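PDB 2RD1: putative outer membrane lipoprotein from Salmonella typhimurium LT2, which is of unknown function but is probably a small membrane-attached lipoprotein of the DUF903 family, here without its probable signal peptide. Local coordinates for residues Y5-K10 and G19-D24. Numbering follows the deposited sequence.
Sequences YVMTTK and GKPQLD
The main contact is a CH-pi interaction between Y5 and K20. K20 CB sits over one face of the Y5 ring, 3.8 Å from the ring centroid and displaced toward the rim. It lies 3.5 Å from both Y5 CE1 and Y5 CZ. The K20 chain then crosses the ring at a slant, with K20 CD 3.6 Å from Y5 OH. K20 CG is trans to the backbone N (chi1 177°); the straight chain beyond it leads the amine away.

Apolar contacts centre on P21. P21 CD meets Y5 CB at 4.1 Å. The selenomethionine M7 bends at chi3 (-82°) and brings its methyl CE to 4.0 Å from P21 CG.

No hydrogen bond joins the two segments. Within 19-24, Q22 NE2 bonds K20 O at 2.9 Å, nearly straight but from above the carbonyl plane.

The contact lies near the chain centre and joins two antiparallel sheets of a small all-beta domain in the SH3 clan. Strand 4-9 is the middle strand of one sheet, between 14-18 and 47-52. Residues 19-24 carry the short outermost strand 22-24 of the other. L50 touches both M7 and P21, while T30 and Y32 of strand 29-33 also pack on P21.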
loop_
_atom_site.group_PDB
_atom_site.type_symbol
_atom_site.label_atom_id
_atom_site.label_comp_id
_atom_site.label_asym_id
_atom_site.label_seq_id
_atom_site.Cartn_x
_atom_site.Cartn_y
_atom_site.Cartn_z
ATOM N N TYR A 5 -4.231 3.457 3.757
ATOM C CA TYR A 5 -4.400 3.031 2.386
ATOM C C TYR A 5 -4.420 1.526 2.461
ATOM O O TYR A 5 -3.823 0.938 3.369
ATOM C CB TYR A 5 -3.226 3.461 1.509
ATOM C CG TYR A 5 -3.378 4.826 0.873
ATOM C CD1 TYR A 5 -3.304 5.986 1.633
ATOM C CD2 TYR A 5 -3.588 4.951 -0.495
ATOM C CE1 TYR A 5 -3.433 7.248 1.042
ATOM C CE2 TYR A 5 -3.718 6.200 -1.097
ATOM C CZ TYR A 5 -3.640 7.345 -0.323
ATOM O OH TYR A 5 -3.764 8.577 -0.927
ATOM N N VAL A 6 -5.137 0.908 1.530
ATOM C CA VAL A 6 -5.213 -0.536 1.472
ATOM C C VAL A 6 -4.577 -0.958 0.165
ATOM O O VAL A 6 -4.986 -0.535 -0.920
ATOM C CB VAL A 6 -6.660 -1.039 1.523
ATOM C CG1 VAL A 6 -6.691 -2.548 1.304
ATOM C CG2 VAL A 6 -7.274 -0.676 2.857
HETATM N N MSE A 7 -3.557 -1.791 0.299
HETATM C CA MSE A 7 -2.795 -2.307 -0.817
HETATM C C MSE A 7 -3.193 -3.744 -1.103
HETATM O O MSE A 7 -3.269 -4.565 -0.192
HETATM C CB MSE A 7 -1.308 -2.254 -0.467
HETATM C CG MSE A 7 -0.376 -2.847 -1.504
HETATM SE SE MSE A 7 1.456 -2.874 -0.853
HETATM C CE MSE A 7 1.941 -1.054 -1.257
ATOM N N THR A 8 -3.455 -4.042 -2.367
ATOM C CA THR A 8 -3.801 -5.393 -2.770
ATOM C C THR A 8 -2.659 -5.896 -3.641
ATOM O O THR A 8 -2.272 -5.243 -4.609
ATOM C CB THR A 8 -5.104 -5.424 -3.568
ATOM O OG1 THR A 8 -6.163 -4.919 -2.746
ATOM C CG2 THR A 8 -5.444 -6.857 -3.977
ATOM N N THR A 9 -2.107 -7.055 -3.295
ATOM C CA THR A 9 -0.993 -7.581 -4.068
ATOM C C THR A 9 -1.418 -8.548 -5.164
ATOM O O THR A 9 -2.529 -9.079 -5.163
ATOM C CB THR A 9 0.067 -8.263 -3.147
ATOM O OG1 THR A 9 -0.472 -9.468 -2.588
ATOM C CG2 THR A 9 0.474 -7.306 -2.001
ATOM N N LYS A 10 -0.512 -8.756 -6.106
ATOM C CA LYS A 10 -0.739 -9.642 -7.233
ATOM C C LYS A 10 -1.140 -11.034 -6.769
ATOM O O LYS A 10 -2.039 -11.647 -7.344
ATOM C CB LYS A 10 0.528 -9.715 -8.089
ATOM C CG LYS A 10 0.381 -10.531 -9.365
ATOM C CD LYS A 10 1.621 -10.416 -10.237
ATOM C CE LYS A 10 1.490 -11.249 -11.498
ATOM N NZ LYS A 10 2.644 -11.039 -12.420
ATOM N N GLY A 19 -0.350 6.074 5.737
ATOM C CA GLY A 19 0.092 7.032 4.739
ATOM C C GLY A 19 0.122 6.384 3.363
ATOM O O GLY A 19 0.085 5.160 3.255
ATOM N N LYS A 20 0.187 7.198 2.314
ATOM C CA LYS A 20 0.219 6.691 0.944
ATOM C C LYS A 20 1.591 6.148 0.563
ATOM O O LYS A 20 2.595 6.845 0.682
ATOM C CB LYS A 20 -0.171 7.800 -0.041
ATOM C CG LYS A 20 -0.094 7.388 -1.514
ATOM C CD LYS A 20 -0.471 8.539 -2.458
ATOM C CE LYS A 20 -0.595 8.036 -3.901
ATOM N NZ LYS A 20 -1.003 9.104 -4.861
ATOM N N PRO A 21 1.650 4.893 0.097
ATOM C CA PRO A 21 2.922 4.286 -0.300
ATOM C C PRO A 21 3.582 5.096 -1.410
ATOM O O PRO A 21 2.896 5.736 -2.205
ATOM C CB PRO A 21 2.508 2.885 -0.749
ATOM C CG PRO A 21 1.334 2.593 0.142
ATOM C CD PRO A 21 0.565 3.895 0.062
ATOM N N GLN A 22 4.910 5.072 -1.462
ATOM C CA GLN A 22 5.636 5.834 -2.471
ATOM C C GLN A 22 6.299 4.927 -3.493
ATOM O O GLN A 22 6.880 3.900 -3.150
ATOM C CB GLN A 22 6.679 6.726 -1.797
ATOM C CG GLN A 22 6.080 7.733 -0.822
ATOM C CD GLN A 22 5.183 8.748 -1.507
ATOM O OE1 GLN A 22 5.646 9.544 -2.323
ATOM N NE2 GLN A 22 3.894 8.719 -1.184
ATOM N N LEU A 23 6.215 5.328 -4.755
ATOM C CA LEU A 23 6.778 4.555 -5.852
ATOM C C LEU A 23 8.000 5.203 -6.505
ATOM O O LEU A 23 7.975 6.379 -6.858
ATOM C CB LEU A 23 5.682 4.312 -6.897
ATOM C CG LEU A 23 6.009 3.890 -8.333
ATOM C CD1 LEU A 23 6.921 2.675 -8.361
ATOM C CD2 LEU A 23 4.701 3.594 -9.052
ATOM N N ASP A 24 9.070 4.424 -6.648
ATOM C CA ASP A 24 10.301 4.894 -7.280
ATOM C C ASP A 24 10.407 4.283 -8.669
ATOM O O ASP A 24 10.684 3.093 -8.812
ATOM C CB ASP A 24 11.529 4.486 -6.460
ATOM C CG ASP A 24 12.032 5.603 -5.563
ATOM O OD1 ASP A 24 12.427 6.663 -6.099
ATOM O OD2 ASP A 24 12.031 5.422 -4.326
#